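Local coordinates for virulence protein STM3117 (Salmonella enterica subsp. enterica serovar Typhimurium, PDB 3HUH) that promotes replication of the bacterium inside host macrophages, and may take part in making and modifying the peptidoglycan of the cell wall, at residues P77-S80 / R81-P84; T95-N98 / D99-S102; I111-G114 / P115-R118. All blocks are in the same frame, centred on the assembly; numbering follows the deposited sequence.

Contact 1 of 3, residues P77-S80 / R81-P84; sequences PKAS and RPTP
Lys78 lays its aliphatic chain across the ring of Pro82 where the loop between strands 64-70 and 88-93 turns a bend. In this VOC-family (glyoxalase/dioxygenase) protein the loop runs from one four-stranded sheet to the other. The two side chains meet at about a right angle: CD of Lys78 comes to 3.8 Å from CG of Pro82, with CG and CE of the lysine almost as near. A first torsion of 59° sets CG of Lys78 between the backbone N and the carbonyl carbon, and the extended chain beyond it passes the proline at mid-length. Lysine suits the place because its methylenes can pack on the ring while NZ reaches past it to a salt bridge with Glu74, whose side chain also touches Pro82.

The ring also rests on Ala79, chiefly on its carbonyl. CD of Pro82 stands 3.3 Å from O of Ala79, while CB of Ala79 lies 4.4 Å from CG of Pro82, a looser apolar contact that suits a small methyl group. Ser80 and Arg81 form the outer bend. The first bond of the Arg81 side chain points away from residues 77-80, though CB and CG stay against the Ser80 carbonyl. OG of Ser80 is hydrogen-bonded to the carbonyl of Gly135 of the second subunit, so the bend also belongs to the dimer interface.

Beyond the ring, Thr83 folds its hydroxyl back toward the bend. OG1 of Thr83 donates to O of Arg81 at 2.8 Å, approaching from above the carbonyl plane, 53° out of it.

Contact 2 of 3, residues T95-N98 / D99-S102; sequences TPIN and DVVS
Val100 packs against Thr95 at the N-terminal turn of helix 97-106, with Pro96 at the N-cap position. The tight side is apolar. CG2 of Thr95, anti to the backbone N at that residue, reaches CG2 of Val100 at 3.7 Å, while OG1 is left to bond the backbone N of Ile20 of the second subunit. Ile97 points away at its root, but its long chain brings CD1 to 4.3 Å from CB of Val100. Ile97 and Val100, both branched and apolar, suit this buried side, where Ile97 also packs on Met126 of strand 123-131.

Proline suits the N-cap because it lacks an N-H, which costs nothing where no earlier helix carbonyl could receive one, and its fixed phi fits a helix start. O of Pro96 accepts the first turn's bonds: N-H of Val100 at 3.1 Å, in the carbonyl plane, and a weak, bent one from N of Asp99. N of Val101 donates to O of Ile97 at 2.9 Å, with the donor tilted 23° from the carbonyl plane.

The opposite character belongs to Asn98 and Asp99, polar residues on the exposed side. The first bond of the Asn98 side chain points away from residues 99-102. An acidic residue in the first turn probably interacts favourably with the helix dipole. The carboxylate of Asp99 lies obliquely alongside the proline ring, OD2 standing 3.4 Å from CG of Pro96.

Contact 3 of 3, residues I111-G114 / P115-R118; sequences IVEG and PVER
Glu113 reaches over Val116 to form a salt bridge with Arg118, spanning the corner where the weakly bonded strand 113-114 gives way to strand 116-120. The latter is an outermost strand of the second four-stranded sheet of this VOC fold, and backbone bonds join it to strand 123-131.

From CB the glutamate chain runs fully extended, with CG anti to the backbone N. CG passes obliquely by the valine, 4.1 Å from CG2 of Val116. CD comes next, 3.3 Å from NH2 of Arg118, and there the chain ends in its carboxylate. OE1 of Glu113 accepts from NH2 of Arg118 at 3.0 Å, a weak hydrogen bond with an angle of 123° at the hydrogen, so charge attraction probably contributes more than bond direction. OE2 lies at the guanidinium edge, in its plane, yet the carboxylate is turned 82° from that plane, which rules out the flat, two-pronged pairing of the two groups.

Glutamate has the length to span the corner, and arginine, bent at chi2, folds back to meet it. NE of Arg118 has a partner of its own, the hydroxyl of Tyr129, which helps to fix the guanidinium. Between the two partners of the bridge along the chain, the backbone turns sharply through a cis peptide between Gly114 and Pro115. Glycine belongs here because its positive phi, 106°, would jam a CB against the preceding carbonyl oxygen, and proline readily accepts the cis bond. Val116 fills the inner side of the corner: its CG2 lies 3.4 Å from CA of Gly114, while CG1 sits 3.8 Å above one face of the Arg118 guanidinium, offset toward the rim.

Contacts 2 and 3 are neighbours in the second half of the fold: helix 97-106 meets the corner before strand 116-120 through Val101, whose CG1 packs on CD1 of Ile111 at 3.9 Å and whose CG2 packs on CD of Pro115. Contact 1 lies on the far side of the chain's centre from contact 2, the two contact centres being about 33 Å apart. Contact 2 is partly buried and combines helix backbone bonding with apolar packing, touching the second subunit through Thr95 alone. At the surface, contact 1 packs lysine methylenes on a proline ring, whereas contact 3 joins a salt bridge to a cis-proline corner, and Pro77 packs on Glu113 and Arg118 of the other subunit.

Contact 1 of 3, residues P77-S80 / R81-P84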
loop_
_atom_site.group_PDB
_atom_site.type_symbol
_atom_site.label_atom_id
_atom_site.label_comp_id
_atom_site.label_asym_id
_atom_site.label_seq_id
_atom_site.Cartn_x
_atom_site.Cartn_y
_atom_site.Cartn_z
ATOM N N PRO A 77 -9.192 12.890 5.847
ATOM C CA PRO A 77 -7.925 13.380 5.300
ATOM C C PRO A 77 -7.441 12.432 4.204
ATOM O O PRO A 77 -7.908 11.297 4.115
ATOM C CB PRO A 77 -7.006 13.373 6.519
ATOM C CG PRO A 77 -7.463 12.155 7.241
ATOM C CD PRO A 77 -8.980 12.279 7.172
ATOM N N LYS A 78 -6.507 12.899 3.381
ATOM C CA LYS A 78 -5.979 12.091 2.286
ATOM C C LYS A 78 -4.493 12.402 2.072
ATOM O O LYS A 78 -3.908 13.205 2.798
ATOM C CB LYS A 78 -6.761 12.398 1.003
ATOM C CG LYS A 78 -6.696 13.872 0.605
ATOM C CD LYS A 78 -7.701 14.225 -0.494
ATOM C CE LYS A 78 -7.503 15.662 -0.949
ATOM N NZ LYS A 78 -8.485 16.073 -1.987
ATOM N N ALA A 79 -3.888 11.760 1.081
ATOM C CA ALA A 79 -2.474 11.994 0.784
ATOM C C ALA A 79 -2.263 13.479 0.473
ATOM O O ALA A 79 -3.188 14.166 0.046
ATOM C CB ALA A 79 -2.052 11.141 -0.414
ATOM N N SER A 80 -1.052 13.984 0.689
ATOM C CA SER A 80 -0.785 15.388 0.391
ATOM C C SER A 80 -0.912 15.680 -1.104
ATOM O O SER A 80 -1.319 16.769 -1.503
ATOM C CB SER A 80 0.612 15.783 0.884
ATOM O OG SER A 80 0.601 15.984 2.285
ATOM N N ARG A 81 -0.582 14.697 -1.931
ATOM C CA ARG A 81 -0.673 14.856 -3.378
ATOM C C ARG A 81 -1.348 13.631 -4.013
ATOM O O ARG A 81 -0.689 12.800 -4.640
ATOM C CB ARG A 81 0.731 15.059 -3.967
ATOM C CG ARG A 81 1.418 16.336 -3.485
ATOM C CD ARG A 81 2.922 16.351 -3.795
ATOM N NE ARG A 81 3.224 16.428 -5.224
ATOM C CZ ARG A 81 4.457 16.398 -5.728
ATOM N NH1 ARG A 81 5.505 16.294 -4.921
ATOM N NH2 ARG A 81 4.645 16.479 -7.038
ATOM N N PRO A 82 -2.677 13.503 -3.846
ATOM C CA PRO A 82 -3.444 12.378 -4.403
ATOM C C PRO A 82 -3.182 12.337 -5.901
ATOM O O PRO A 82 -3.449 13.310 -6.602
ATOM C CB PRO A 82 -4.892 12.752 -4.080
ATOM C CG PRO A 82 -4.760 13.610 -2.855
ATOM C CD PRO A 82 -3.576 14.471 -3.199
ATOM N N THR A 83 -2.686 11.208 -6.391
ATOM C CA THR A 83 -2.333 11.097 -7.794
ATOM C C THR A 83 -2.639 9.745 -8.429
ATOM O O THR A 83 -2.106 8.716 -8.014
ATOM C CB THR A 83 -0.818 11.368 -7.970
ATOM O OG1 THR A 83 -0.478 12.638 -7.391
ATOM C CG2 THR A 83 -0.433 11.358 -9.451
ATOM N N PRO A 84 -3.507 9.727 -9.451
ATOM C CA PRO A 84 -3.813 8.446 -10.098
ATOM C C PRO A 84 -2.537 7.942 -10.776
ATOM O O PRO A 84 -1.791 8.734 -11.359
ATOM C CB PRO A 84 -4.885 8.824 -11.121
ATOM C CG PRO A 84 -5.600 9.962 -10.445
ATOM C CD PRO A 84 -4.439 10.779 -9.897
#

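Contact 2 of 3, residues T95-N98 / D99-S102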
loop_
_atom_site.group_PDB
_atom_site.type_symbol
_atom_site.label_atom_id
_atom_site.label_comp_id
_atom_site.label_asym_id
_atom_site.label_seq_id
_atom_site.Cartn_x
_atom_site.Cartn_y
_atom_site.Cartn_z
ATOM N N THR A 95 -1.311 -18.980 -6.442
ATOM C CA THR A 95 -1.490 -19.635 -7.733
ATOM C C THR A 95 -0.111 -19.755 -8.386
ATOM O O THR A 95 0.698 -18.832 -8.297
ATOM C CB THR A 95 -2.414 -18.783 -8.635
ATOM O OG1 THR A 95 -3.695 -18.643 -8.005
ATOM C CG2 THR A 95 -2.591 -19.425 -10.005
ATOM N N PRO A 96 0.190 -20.902 -9.027
ATOM C CA PRO A 96 1.507 -21.036 -9.668
ATOM C C PRO A 96 1.729 -19.820 -10.571
ATOM O O PRO A 96 0.879 -19.499 -11.401
ATOM C CB PRO A 96 1.374 -22.337 -10.455
ATOM C CG PRO A 96 0.430 -23.144 -9.604
ATOM C CD PRO A 96 -0.622 -22.116 -9.229
ATOM N N ILE A 97 2.870 -19.156 -10.416
ATOM C CA ILE A 97 3.143 -17.949 -11.188
ATOM C C ILE A 97 3.013 -18.101 -12.705
ATOM O O ILE A 97 2.580 -17.170 -13.372
ATOM C CB ILE A 97 4.531 -17.348 -10.818
ATOM C CG1 ILE A 97 4.578 -15.865 -11.212
ATOM C CG2 ILE A 97 5.649 -18.121 -11.490
ATOM C CD1 ILE A 97 3.546 -15.004 -10.482
ATOM N N ASN A 98 3.369 -19.259 -13.255
ATOM C CA ASN A 98 3.234 -19.450 -14.697
ATOM C C ASN A 98 1.761 -19.529 -15.103
ATOM O O ASN A 98 1.387 -19.129 -16.213
ATOM C CB ASN A 98 3.996 -20.700 -15.154
ATOM C CG ASN A 98 5.504 -20.506 -15.103
ATOM O OD1 ASN A 98 5.987 -19.387 -14.904
ATOM N ND2 ASN A 98 6.253 -21.587 -15.293
ATOM N N ASP A 99 0.916 -20.037 -14.211
ATOM C CA ASP A 99 -0.508 -20.101 -14.512
ATOM C C ASP A 99 -1.038 -18.666 -14.491
ATOM O O ASP A 99 -1.915 -18.301 -15.280
ATOM C CB ASP A 99 -1.264 -20.950 -13.479
ATOM C CG ASP A 99 -0.956 -22.437 -13.596
ATOM O OD1 ASP A 99 -0.539 -22.892 -14.687
ATOM O OD2 ASP A 99 -1.151 -23.159 -12.596
ATOM N N VAL A 100 -0.489 -17.846 -13.596
ATOM C CA VAL A 100 -0.911 -16.454 -13.500
ATOM C C VAL A 100 -0.523 -15.728 -14.784
ATOM O O VAL A 100 -1.302 -14.941 -15.321
ATOM C CB VAL A 100 -0.243 -15.735 -12.305
ATOM C CG1 VAL A 100 -0.630 -14.256 -12.303
ATOM C CG2 VAL A 100 -0.672 -16.392 -10.995
ATOM N N VAL A 101 0.690 -15.986 -15.267
ATOM C CA VAL A 101 1.156 -15.366 -16.507
ATOM C C VAL A 101 0.152 -15.664 -17.614
ATOM O O VAL A 101 -0.276 -14.766 -18.334
ATOM C CB VAL A 101 2.539 -15.918 -16.929
ATOM C CG1 VAL A 101 2.848 -15.521 -18.366
ATOM C CG2 VAL A 101 3.612 -15.383 -15.998
ATOM N N SER A 102 -0.223 -16.933 -17.736
ATOM C CA SER A 102 -1.181 -17.354 -18.749
ATOM C C SER A 102 -2.530 -16.658 -18.567
ATOM O O SER A 102 -3.149 -16.217 -19.533
ATOM C CB SER A 102 -1.365 -18.871 -18.685
ATOM O OG SER A 102 -2.390 -19.298 -19.563
#

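Contact 3 of 3, residues I111-G114 / P115-R118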
loop_
_atom_site.group_PDB
_atom_site.type_symbol
_atom_site.label_atom_id
_atom_site.label_comp_id
_atom_site.label_asym_id
_atom_site.label_seq_id
_atom_site.Cartn_x
_atom_site.Cartn_y
_atom_site.Cartn_z
ATOM N N ILE A 111 1.906 -7.564 -20.405
ATOM C CA ILE A 111 2.880 -7.828 -19.357
ATOM C C ILE A 111 4.014 -6.814 -19.465
ATOM O O ILE A 111 4.763 -6.805 -20.446
ATOM C CB ILE A 111 3.455 -9.252 -19.490
ATOM C CG1 ILE A 111 2.353 -10.273 -19.188
ATOM C CG2 ILE A 111 4.639 -9.434 -18.545
ATOM C CD1 ILE A 111 2.795 -11.716 -19.272
ATOM N N VAL A 112 4.136 -5.951 -18.460
ATOM C CA VAL A 112 5.183 -4.936 -18.462
ATOM C C VAL A 112 6.561 -5.584 -18.410
ATOM O O VAL A 112 7.457 -5.222 -19.172
ATOM C CB VAL A 112 5.033 -3.974 -17.265
ATOM C CG1 VAL A 112 6.191 -2.989 -17.239
ATOM C CG2 VAL A 112 3.707 -3.236 -17.366
ATOM N N GLU A 113 6.716 -6.544 -17.506
ATOM C CA GLU A 113 7.972 -7.259 -17.346
ATOM C C GLU A 113 7.728 -8.557 -16.591
ATOM O O GLU A 113 6.747 -8.676 -15.857
ATOM C CB GLU A 113 8.977 -6.400 -16.571
ATOM C CG GLU A 113 10.328 -7.071 -16.371
ATOM C CD GLU A 113 11.355 -6.153 -15.739
ATOM O OE1 GLU A 113 12.500 -6.602 -15.525
ATOM O OE2 GLU A 113 11.018 -4.985 -15.459
ATOM N N GLY A 114 8.616 -9.528 -16.782
ATOM C CA GLY A 114 8.483 -10.787 -16.080
ATOM C C GLY A 114 8.015 -11.961 -16.921
ATOM O O GLY A 114 7.673 -11.797 -18.098
ATOM N N PRO A 115 7.970 -13.163 -16.330
ATOM C CA PRO A 115 8.337 -13.410 -14.931
ATOM C C PRO A 115 9.829 -13.230 -14.654
ATOM O O PRO A 115 10.680 -13.678 -15.428
ATOM C CB PRO A 115 7.860 -14.840 -14.699
ATOM C CG PRO A 115 8.039 -15.470 -16.049
ATOM C CD PRO A 115 7.512 -14.404 -16.980
ATOM N N VAL A 116 10.139 -12.558 -13.549
ATOM C CA VAL A 116 11.519 -12.303 -13.166
ATOM C C VAL A 116 11.671 -12.394 -11.655
ATOM O O VAL A 116 10.759 -12.043 -10.901
ATOM C CB VAL A 116 11.979 -10.900 -13.620
ATOM C CG1 VAL A 116 13.457 -10.711 -13.314
ATOM C CG2 VAL A 116 11.733 -10.728 -15.106
ATOM N N GLU A 117 12.830 -12.870 -11.222
ATOM C CA GLU A 117 13.130 -13.027 -9.806
ATOM C C GLU A 117 13.304 -11.671 -9.130
ATOM O O GLU A 117 13.972 -10.787 -9.661
ATOM C CB GLU A 117 14.413 -13.845 -9.644
ATOM C CG GLU A 117 14.381 -15.191 -10.352
ATOM C CD GLU A 117 15.686 -15.951 -10.218
ATOM O OE1 GLU A 117 16.189 -16.069 -9.081
ATOM O OE2 GLU A 117 16.206 -16.433 -11.248
ATOM N N ARG A 118 12.696 -11.510 -7.960
ATOM C CA ARG A 118 12.806 -10.265 -7.206
ATOM C C ARG A 118 12.991 -10.605 -5.736
ATOM O O ARG A 118 12.942 -11.769 -5.348
ATOM C CB ARG A 118 11.541 -9.412 -7.363
ATOM C CG ARG A 118 11.235 -8.947 -8.777
ATOM C CD ARG A 118 12.371 -8.139 -9.373
ATOM N NE ARG A 118 11.931 -7.354 -10.524
ATOM C CZ ARG A 118 12.728 -6.988 -11.521
ATOM N NH1 ARG A 118 14.005 -7.342 -11.510
ATOM N NH2 ARG A 118 12.253 -6.258 -12.522
#